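Local structure of histidine acid phosphatase (Hafnia alvei, 4ARU) at residues Gln141-Ala150 with Asp258-Ile266; Tyr161-Val171 with Gln245-Ala255. The protein belongs to branch 2 of the histidine phosphatase superfamily, with an alpha/beta part built on a mixed sheet and a mainly helical part beside it. All coordinates share one frame; numbering follows the deposited sequence. Where two conformers were deposited one is given.

Contact 1 (Gln141-Ala150 with Asp258-Ile266); sequences QVHAAVEKQA and DLMSRTPYI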
loop_
_atom_site.group_PDB
_atom_site.type_symbol
_atom_site.label_atom_id
_atom_site.label_comp_id
_atom_site.label_asym_id
_atom_site.label_seq_id
_atom_site.Cartn_x
_atom_site.Cartn_y
_atom_site.Cartn_z
ATOM N N GLN A 141 22.569 0.400 -11.214
ATOM C CA GLN A 141 22.250 0.967 -9.927
ATOM C C GLN A 141 21.107 0.226 -9.218
ATOM O O GLN A 141 21.115 0.078 -8.017
ATOM C CB GLN A 141 22.013 2.476 -10.041
ATOM C CG GLN A 141 23.250 3.229 -10.458
ATOM C CD GLN A 141 23.041 4.734 -10.433
ATOM O OE1 GLN A 141 22.545 5.305 -9.454
ATOM N NE2 GLN A 141 23.446 5.383 -11.490
ATOM N N VAL A 142 20.107 -0.229 -9.969
ATOM C CA VAL A 142 19.063 -1.044 -9.400
ATOM C C VAL A 142 19.635 -2.304 -8.765
ATOM O O VAL A 142 19.309 -2.655 -7.643
ATOM C CB VAL A 142 17.968 -1.424 -10.446
ATOM C CG1 VAL A 142 16.952 -2.344 -9.823
ATOM C CG2 VAL A 142 17.349 -0.125 -11.011
ATOM N N HIS A 143 20.441 -3.018 -9.532
ATOM C CA HIS A 143 21.005 -4.281 -9.015
ATOM C C HIS A 143 21.794 -4.004 -7.696
ATOM O O HIS A 143 21.614 -4.703 -6.698
ATOM C CB HIS A 143 21.963 -4.869 -10.058
ATOM C CG HIS A 143 21.291 -5.560 -11.211
ATOM N ND1 HIS A 143 20.617 -6.753 -11.059
ATOM C CD2 HIS A 143 21.166 -5.223 -12.518
ATOM C CE1 HIS A 143 20.163 -7.154 -12.238
ATOM N NE2 HIS A 143 20.455 -6.232 -13.135
ATOM N N ALA A 144 22.604 -2.945 -7.692
ATOM C CA ALA A 144 23.415 -2.632 -6.519
ATOM C C ALA A 144 22.556 -2.185 -5.364
ATOM O O ALA A 144 22.792 -2.589 -4.224
ATOM C CB ALA A 144 24.448 -1.577 -6.849
ATOM N N ALA A 145 21.513 -1.405 -5.632
ATOM C CA ALA A 145 20.659 -0.906 -4.558
ATOM C C ALA A 145 19.858 -2.031 -3.898
ATOM O O ALA A 145 19.678 -2.063 -2.681
ATOM C CB ALA A 145 19.728 0.183 -5.102
ATOM N N VAL A 146 19.352 -2.980 -4.686
ATOM C CA VAL A 146 18.603 -4.094 -4.154
ATOM C C VAL A 146 19.529 -4.982 -3.306
ATOM O O VAL A 146 19.137 -5.425 -2.215
ATOM C CB VAL A 146 17.887 -4.866 -5.272
ATOM C CG1 VAL A 146 17.285 -6.158 -4.739
ATOM C CG2 VAL A 146 16.797 -3.998 -5.902
ATOM N N GLU A 147 20.749 -5.202 -3.776
ATOM C CA GLU A 147 21.700 -5.989 -2.978
ATOM C C GLU A 147 21.988 -5.300 -1.657
ATOM O O GLU A 147 22.027 -5.971 -0.600
ATOM C CB GLU A 147 22.974 -6.246 -3.757
ATOM C CG GLU A 147 23.963 -7.033 -2.904
ATOM C CD GLU A 147 25.130 -7.619 -3.659
ATOM O OE1 GLU A 147 25.020 -7.871 -4.885
ATOM O OE2 GLU A 147 26.190 -7.867 -3.012
ATOM N N LYS A 148 22.130 -3.982 -1.678
ATOM C CA LYS A 148 22.365 -3.216 -0.461
ATOM C C LYS A 148 21.202 -3.367 0.513
ATOM O O LYS A 148 21.363 -3.566 1.719
ATOM C CB LYS A 148 22.607 -1.757 -0.807
ATOM C CG LYS A 148 22.942 -0.879 0.389
ATOM C CD LYS A 148 23.045 0.575 -0.066
ATOM C CE LYS A 148 22.996 1.561 1.096
ATOM N NZ LYS A 148 24.224 1.409 1.912
ATOM N N GLN A 149 19.993 -3.274 -0.001
ATOM C CA GLN A 149 18.807 -3.397 0.839
ATOM C C GLN A 149 18.749 -4.803 1.444
ATOM O O GLN A 149 18.393 -4.958 2.591
ATOM C CB GLN A 149 17.509 -3.102 0.040
ATOM C CG GLN A 149 16.253 -3.001 0.898
ATOM C CD GLN A 149 16.099 -1.664 1.596
ATOM O OE1 GLN A 149 16.943 -0.786 1.552
ATOM N NE2 GLN A 149 14.955 -1.476 2.136
ATOM N N ALA A 150 19.050 -5.834 0.656
ATOM C CA ALA A 150 19.009 -7.223 1.139
ATOM C C ALA A 150 20.166 -7.505 2.107
ATOM O O ALA A 150 20.022 -8.346 2.996
ATOM C CB ALA A 150 19.100 -8.195 -0.026
ATOM N N ASP A 258 9.991 -5.033 0.673
ATOM C CA ASP A 258 11.126 -4.276 1.187
ATOM C C ASP A 258 12.170 -4.106 0.087
ATOM O O ASP A 258 12.707 -3.011 -0.144
ATOM C CB ASP A 258 11.745 -5.002 2.375
ATOM C CG ASP A 258 12.855 -4.197 3.019
ATOM O OD1 ASP A 258 12.634 -3.012 3.396
ATOM O OD2 ASP A 258 13.988 -4.687 3.108
ATOM N N LEU A 259 12.435 -5.182 -0.647
ATOM C CA LEU A 259 13.462 -5.166 -1.639
ATOM C C LEU A 259 13.089 -4.437 -2.923
ATOM O O LEU A 259 13.895 -3.690 -3.500
ATOM C CB LEU A 259 13.880 -6.618 -1.985
ATOM C CG LEU A 259 14.504 -7.394 -0.828
ATOM C CD1 LEU A 259 14.893 -8.798 -1.321
ATOM C CD2 LEU A 259 15.660 -6.698 -0.130
ATOM N N MET A 260 11.868 -4.654 -3.381
ATOM C CA MET A 260 11.458 -4.194 -4.704
ATOM C C MET A 260 10.696 -2.869 -4.676
ATOM O O MET A 260 10.527 -2.219 -5.712
ATOM C CB MET A 260 10.653 -5.305 -5.382
ATOM C CG MET A 260 11.430 -6.626 -5.484
ATOM S SD MET A 260 13.133 -6.564 -6.062
ATOM C CE MET A 260 12.809 -5.734 -7.608
ATOM N N SER A 261 10.269 -2.446 -3.499
ATOM C CA SER A 261 9.561 -1.186 -3.351
ATOM C C SER A 261 10.099 -0.232 -2.282
ATOM O O SER A 261 9.969 0.995 -2.447
ATOM C CB SER A 261 8.079 -1.435 -3.119
ATOM O OG SER A 261 7.517 -2.027 -4.310
ATOM N N ARG A 262 10.693 -0.724 -1.205
ATOM C CA ARG A 262 11.238 0.166 -0.182
ATOM C C ARG A 262 12.651 0.613 -0.417
ATOM O O ARG A 262 13.032 1.677 -0.004
ATOM C CB ARG A 262 11.131 -0.437 1.236
ATOM C CG ARG A 262 9.716 -0.752 1.673
ATOM C CD ARG A 262 9.612 -1.074 3.173
ATOM N NE ARG A 262 9.945 0.116 3.939
ATOM C CZ ARG A 262 11.118 0.382 4.507
ATOM N NH1 ARG A 262 12.136 -0.440 4.448
ATOM N NH2 ARG A 262 11.316 1.549 5.076
ATOM N N THR A 263 13.434 -0.211 -1.078
ATOM C CA THR A 263 14.807 0.173 -1.458
ATOM C C THR A 263 14.888 1.628 -1.926
ATOM O O THR A 263 14.206 1.946 -2.885
ATOM C CB THR A 263 15.282 -0.716 -2.617
ATOM O OG1 THR A 263 15.404 -2.050 -2.133
ATOM C CG2 THR A 263 16.626 -0.240 -3.212
ATOM N N PRO A 264 15.646 2.501 -1.252
ATOM C CA PRO A 264 15.504 3.939 -1.534
ATOM C C PRO A 264 15.678 4.338 -3.019
ATOM O O PRO A 264 14.909 5.134 -3.520
ATOM C CB PRO A 264 16.525 4.588 -0.618
ATOM C CG PRO A 264 16.452 3.688 0.590
ATOM C CD PRO A 264 16.388 2.289 0.022
ATOM N N TYR A 265 16.644 3.763 -3.707
ATOM C CA TYR A 265 16.845 4.126 -5.124
ATOM C C TYR A 265 15.594 3.880 -5.938
ATOM O O TYR A 265 15.183 4.683 -6.782
ATOM C CB TYR A 265 18.036 3.357 -5.690
ATOM C CG TYR A 265 18.379 3.719 -7.114
ATOM C CD1 TYR A 265 19.049 4.885 -7.415
ATOM C CD2 TYR A 265 17.994 2.915 -8.155
ATOM C CE1 TYR A 265 19.354 5.206 -8.722
ATOM C CE2 TYR A 265 18.288 3.230 -9.454
ATOM C CZ TYR A 265 18.956 4.389 -9.725
ATOM O OH TYR A 265 19.226 4.706 -11.038
ATOM N N ILE A 266 14.966 2.750 -5.722
ATOM C CA ILE A 266 13.760 2.417 -6.459
ATOM C C ILE A 266 12.617 3.300 -5.943
ATOM O O ILE A 266 11.826 3.857 -6.740
ATOM C CB ILE A 266 13.391 0.923 -6.266
ATOM C CG1 ILE A 266 14.465 0.047 -6.892
ATOM C CG2 ILE A 266 12.028 0.635 -6.854
ATOM C CD1 ILE A 266 14.239 -1.438 -6.731
HETATM O O HOH W 1 14.161 1.455 2.598
#
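The Y265 ring carries Q141 on one face. Q141 CB sits 4.0 Å from the centroid of the Y265 ring, a CH-pi contact. V142 CG2 meets the ring edge, 3.8 Å from Y265 CE2. The phenol end is held by a hydrogen bond between Y265 OH and the backbone N of D138. The second flat group is the R262 guanidinium. R262 NH1 gives an in-plane bond to D258 OD1 at 2.8 Å, part of a salt bridge. D258 OD1 also takes a bond from Q149 NE2 at 3.1 Å, but from above the carboxylate plane (45° out of it). A bend at chi2 (80°) turns the Q149 amide toward D258, and the side chain fits as a knob among D258, L259, R262 and P264. A water links Q149 NE2 to R262 O. The setting is the break between helices 243-262 and 264-282, in the mainly helical part of this histidine acid phosphatase. Helix 243-262 ends in a wider pi-type turn, and T263 leaves helical geometry. T263 OG1 is tied back to L259 O at 2.6 Å, while its methyl packs on A145. Segment 141-150 lies across the break, its axis at 124° to that of 258-262. On its buried side V146 CG2 touches I266 CD1 at 3.7 Å, and A150 CB touches L259 CD2 at 3.8 Å.

Contact 2 (Tyr161-Val171 with Gln245-Ala255); sequences YQASLALMSSV and QWNSLLKLHNA
S164 and S248 face each other where the two helices come nearest, with OG to OG at 2.9 Å. This is a hydrogen bond, and it could run in either direction. S164 has two conformers, so the bond is somewhat doubtful. Leucines flank the serine pair. L249 enters as a knob among S164, L167, M168 and V171, and its CD2 lies 3.8 Å from L167 CG. The M168 chain bends at chi2 and chi3, which brings its CE to 3.9 Å from the same L249 CD2. L167 CD2 rests 3.6 Å from the backbone O of Q245. L252 fills the other flank: its CD2 lies 3.7 Å from Y161 CB and 3.8 Å from L165 CD2. Y161 is the N-cap residue of helix 162-172. Its ring reaches along helix 243-262 past K251, and Y161 CZ comes to 3.6 Å from A255 CB. Beside the serine pair a water accepts from the backbone N of S164 and from K251 NZ. Further out, F224 of helix 213-229 packs on M168 and V171, and A217 packs on L252. F191 covers L165 and M168. V171 O accepts from N239 ND2, while the Q245 amide is fixed through OE1 to the backbone N of H241. The axes of segments 162-171 and 245-255 pass 8.6 Å apart at 112°. Two small serines at the crossing, with L249 as a knob beside them, form a steep helix-helix packing within the mainly helical part of the histidine acid phosphatase fold.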
loop_
_atom_site.group_PDB
_atom_site.type_symbol
_atom_site.label_atom_id
_atom_site.label_comp_id
_atom_site.label_asym_id
_atom_site.label_seq_id
_atom_site.Cartn_x
_atom_site.Cartn_y
_atom_site.Cartn_z
ATOM N N TYR A 161 15.202 -17.533 4.066
ATOM C CA TYR A 161 13.784 -17.834 4.281
ATOM C C TYR A 161 13.452 -19.308 4.155
ATOM O O TYR A 161 12.373 -19.671 3.662
ATOM C CB TYR A 161 12.922 -17.004 3.312
ATOM C CG TYR A 161 13.087 -15.541 3.506
ATOM C CD1 TYR A 161 12.584 -14.905 4.617
ATOM C CD2 TYR A 161 13.798 -14.799 2.596
ATOM C CE1 TYR A 161 12.759 -13.530 4.801
ATOM C CE2 TYR A 161 14.011 -13.442 2.768
ATOM C CZ TYR A 161 13.491 -12.806 3.873
ATOM O OH TYR A 161 13.714 -11.465 4.131
ATOM N N GLN A 162 14.322 -20.180 4.639
ATOM C CA GLN A 162 14.122 -21.598 4.473
ATOM C C GLN A 162 12.826 -22.105 5.093
ATOM O O GLN A 162 12.079 -22.831 4.429
ATOM C CB GLN A 162 15.354 -22.344 4.946
ATOM C CG GLN A 162 16.522 -22.169 3.967
ATOM C CD GLN A 162 16.197 -22.656 2.514
ATOM O OE1 GLN A 162 15.958 -21.872 1.574
ATOM N NE2 GLN A 162 16.188 -23.985 2.346
ATOM N N ALA A 163 12.514 -21.719 6.316
ATOM C CA ALA A 163 11.274 -22.201 6.949
ATOM C C ALA A 163 9.997 -21.743 6.244
ATOM O O ALA A 163 9.056 -22.506 6.029
ATOM C CB ALA A 163 11.244 -21.780 8.408
ATOM N N SER A 164 9.958 -20.480 5.855
ATOM C CA SER A 164 8.811 -19.903 5.183
ATOM C C SER A 164 8.605 -20.528 3.804
ATOM O O SER A 164 7.471 -20.842 3.398
ATOM C CB SER A 164 8.983 -18.395 5.073
ATOM O OG SER A 164 8.932 -17.785 6.351
ATOM N N LEU A 165 9.714 -20.747 3.092
ATOM C CA LEU A 165 9.605 -21.385 1.771
ATOM C C LEU A 165 9.146 -22.834 1.908
ATOM O O LEU A 165 8.336 -23.356 1.121
ATOM C CB LEU A 165 10.919 -21.276 1.007
ATOM C CG LEU A 165 11.318 -19.891 0.517
ATOM C CD1 LEU A 165 12.686 -19.841 -0.154
ATOM C CD2 LEU A 165 10.263 -19.383 -0.453
ATOM N N ALA A 166 9.609 -23.514 2.950
ATOM C CA ALA A 166 9.168 -24.889 3.204
ATOM C C ALA A 166 7.686 -24.937 3.553
ATOM O O ALA A 166 6.979 -25.812 3.102
ATOM C CB ALA A 166 9.990 -25.538 4.298
ATOM N N LEU A 167 7.231 -23.938 4.308
ATOM C CA LEU A 167 5.795 -23.866 4.615
ATOM C C LEU A 167 4.981 -23.611 3.356
ATOM O O LEU A 167 3.956 -24.239 3.133
ATOM C CB LEU A 167 5.504 -22.789 5.649
ATOM C CG LEU A 167 4.039 -22.522 5.999
ATOM C CD1 LEU A 167 3.407 -23.755 6.605
ATOM C CD2 LEU A 167 3.955 -21.337 6.938
ATOM N N MET A 168 5.452 -22.709 2.519
ATOM C CA MET A 168 4.740 -22.435 1.257
ATOM C C MET A 168 4.649 -23.749 0.454
ATOM O O MET A 168 3.605 -24.079 -0.118
ATOM C CB MET A 168 5.439 -21.362 0.424
ATOM C CG MET A 168 4.750 -21.052 -0.899
ATOM S SD MET A 168 2.996 -20.563 -0.797
ATOM C CE MET A 168 3.113 -18.878 -0.290
ATOM N N SER A 169 5.759 -24.454 0.342
ATOM C CA SER A 169 5.751 -25.759 -0.342
ATOM C C SER A 169 4.690 -26.713 0.168
ATOM O O SER A 169 3.955 -27.295 -0.619
ATOM C CB SER A 169 7.153 -26.379 -0.268
ATOM O OG SER A 169 7.222 -27.607 -0.971
ATOM N N SER A 170 4.556 -26.795 1.499
ATOM C CA SER A 170 3.605 -27.708 2.102
ATOM C C SER A 170 2.161 -27.248 1.858
ATOM O O SER A 170 1.307 -28.085 1.593
ATOM C CB SER A 170 3.924 -27.913 3.606
ATOM O OG SER A 170 3.653 -26.769 4.376
ATOM N N VAL A 171 1.908 -25.951 1.934
ATOM C CA VAL A 171 0.570 -25.398 1.676
ATOM C C VAL A 171 0.135 -25.673 0.228
ATOM O O VAL A 171 -1.023 -26.022 -0.019
ATOM C CB VAL A 171 0.566 -23.881 1.963
ATOM C CG1 VAL A 171 -0.668 -23.193 1.381
ATOM C CG2 VAL A 171 0.716 -23.630 3.458
ATOM N N GLN A 245 1.481 -19.495 10.960
ATOM C CA GLN A 245 1.602 -19.824 9.523
ATOM C C GLN A 245 1.305 -18.618 8.666
ATOM O O GLN A 245 2.032 -18.361 7.742
ATOM C CB GLN A 245 0.673 -20.974 9.174
ATOM C CG GLN A 245 1.152 -22.302 9.723
ATOM C CD GLN A 245 0.104 -23.387 9.575
ATOM O OE1 GLN A 245 -1.099 -23.128 9.497
ATOM N NE2 GLN A 245 0.563 -24.616 9.595
ATOM N N TRP A 246 0.246 -17.871 8.961
ATOM C CA TRP A 246 -0.012 -16.643 8.236
ATOM C C TRP A 246 1.197 -15.732 8.298
ATOM O O TRP A 246 1.588 -15.155 7.281
ATOM C CB TRP A 246 -1.212 -15.881 8.815
ATOM C CG TRP A 246 -2.553 -16.346 8.332
ATOM C CD1 TRP A 246 -3.504 -16.920 9.064
ATOM C CD2 TRP A 246 -3.063 -16.235 7.018
ATOM N NE1 TRP A 246 -4.609 -17.222 8.282
ATOM C CE2 TRP A 246 -4.356 -16.811 7.007
ATOM C CE3 TRP A 246 -2.545 -15.713 5.854
ATOM C CZ2 TRP A 246 -5.156 -16.856 5.852
ATOM C CZ3 TRP A 246 -3.307 -15.775 4.682
ATOM C CH2 TRP A 246 -4.597 -16.357 4.701
ATOM N N ASN A 247 1.782 -15.570 9.483
ATOM C CA ASN A 247 2.917 -14.654 9.592
ATOM C C ASN A 247 4.089 -15.136 8.802
ATOM O O ASN A 247 4.767 -14.321 8.182
ATOM C CB ASN A 247 3.320 -14.429 11.061
ATOM C CG ASN A 247 2.266 -13.673 11.870
ATOM O OD1 ASN A 247 1.391 -13.020 11.312
ATOM N ND2 ASN A 247 2.330 -13.795 13.162
ATOM N N SER A 248 4.338 -16.432 8.809
ATOM C CA SER A 248 5.487 -16.992 8.123
ATOM C C SER A 248 5.323 -16.835 6.617
ATOM O O SER A 248 6.262 -16.461 5.915
ATOM C CB SER A 248 5.633 -18.475 8.510
ATOM O OG SER A 248 6.685 -19.074 7.747
ATOM N N LEU A 249 4.133 -17.062 6.082
ATOM C CA LEU A 249 3.937 -16.886 4.642
ATOM C C LEU A 249 4.032 -15.417 4.218
ATOM O O LEU A 249 4.669 -15.050 3.207
ATOM C CB LEU A 249 2.581 -17.433 4.236
ATOM C CG LEU A 249 2.370 -18.926 4.435
ATOM C CD1 LEU A 249 0.890 -19.347 4.257
ATOM C CD2 LEU A 249 3.314 -19.726 3.522
ATOM N N LEU A 250 3.428 -14.527 4.999
ATOM C CA LEU A 250 3.446 -13.107 4.614
ATOM C C LEU A 250 4.820 -12.487 4.836
ATOM O O LEU A 250 5.110 -11.487 4.212
ATOM C CB LEU A 250 2.327 -12.327 5.350
ATOM C CG LEU A 250 0.976 -12.231 4.582
ATOM C CD1 LEU A 250 1.041 -11.515 3.217
ATOM C CD2 LEU A 250 0.356 -13.604 4.448
ATOM N N LYS A 251 5.673 -13.120 5.632
ATOM C CA LYS A 251 7.066 -12.680 5.771
ATOM C C LYS A 251 7.729 -12.608 4.399
ATOM O O LYS A 251 8.468 -11.669 4.073
ATOM C CB LYS A 251 7.822 -13.649 6.676
ATOM C CG LYS A 251 9.268 -13.251 6.869
ATOM C CD LYS A 251 9.955 -13.962 8.027
ATOM C CE LYS A 251 9.779 -15.435 7.970
ATOM N NZ LYS A 251 10.654 -16.049 9.009
ATOM N N LEU A 252 7.409 -13.546 3.533
ATOM C CA LEU A 252 7.980 -13.570 2.191
ATOM C C LEU A 252 7.478 -12.405 1.365
ATOM O O LEU A 252 8.219 -11.792 0.608
ATOM C CB LEU A 252 7.625 -14.886 1.485
ATOM C CG LEU A 252 8.222 -16.137 2.147
ATOM C CD1 LEU A 252 7.448 -17.405 1.770
ATOM C CD2 LEU A 252 9.674 -16.296 1.756
ATOM N N HIS A 253 6.191 -12.094 1.498
ATOM C CA HIS A 253 5.624 -10.983 0.775
ATOM C C HIS A 253 6.220 -9.676 1.271
ATOM O O HIS A 253 6.584 -8.830 0.464
ATOM C CB HIS A 253 4.113 -11.035 0.993
ATOM C CG HIS A 253 3.380 -9.867 0.421
ATOM N ND1 HIS A 253 3.068 -9.765 -0.917
ATOM C CD2 HIS A 253 2.854 -8.774 1.013
ATOM C CE1 HIS A 253 2.414 -8.640 -1.135
ATOM N NE2 HIS A 253 2.258 -8.028 0.021
ATOM N N ASN A 254 6.318 -9.495 2.592
ATOM C CA ASN A 254 6.853 -8.243 3.107
ATOM C C ASN A 254 8.319 -8.073 2.740
ATOM O O ASN A 254 8.778 -6.960 2.483
ATOM C CB ASN A 254 6.643 -8.150 4.595
ATOM C CG ASN A 254 5.176 -8.060 4.959
ATOM O OD1 ASN A 254 4.368 -7.435 4.236
ATOM N ND2 ASN A 254 4.811 -8.655 6.080
ATOM N N ALA A 255 9.040 -9.178 2.608
ATOM C CA ALA A 255 10.441 -9.107 2.212
ATOM C C ALA A 255 10.563 -8.686 0.754
ATOM O O ALA A 255 11.399 -7.859 0.397
ATOM C CB ALA A 255 11.120 -10.426 2.465
HETATM O O HOH W 2 11.732 -18.199 6.940
#

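Contacts 1 and 2 share helix 243-262. Contact 2 uses its 245-255 part. Contact 1 uses its last turn and the start of helix 264-282. The partner helices, 139-150 and 162-172, follow each other in the chain, so two consecutive helices dock at different places along one long helix. The contact centres are about 21 Å apart, and two residues of the chain separate 245-255 from 258-266. Both contacts lie well off the centre of the chain, at about 18 Å for contact 1 and 20 Å for contact 2. The R262 side chain of contact 1 is about 13 Å from the bound potassium ion. The M168 side chain of contact 2 is about 12 Å from a sodium ion.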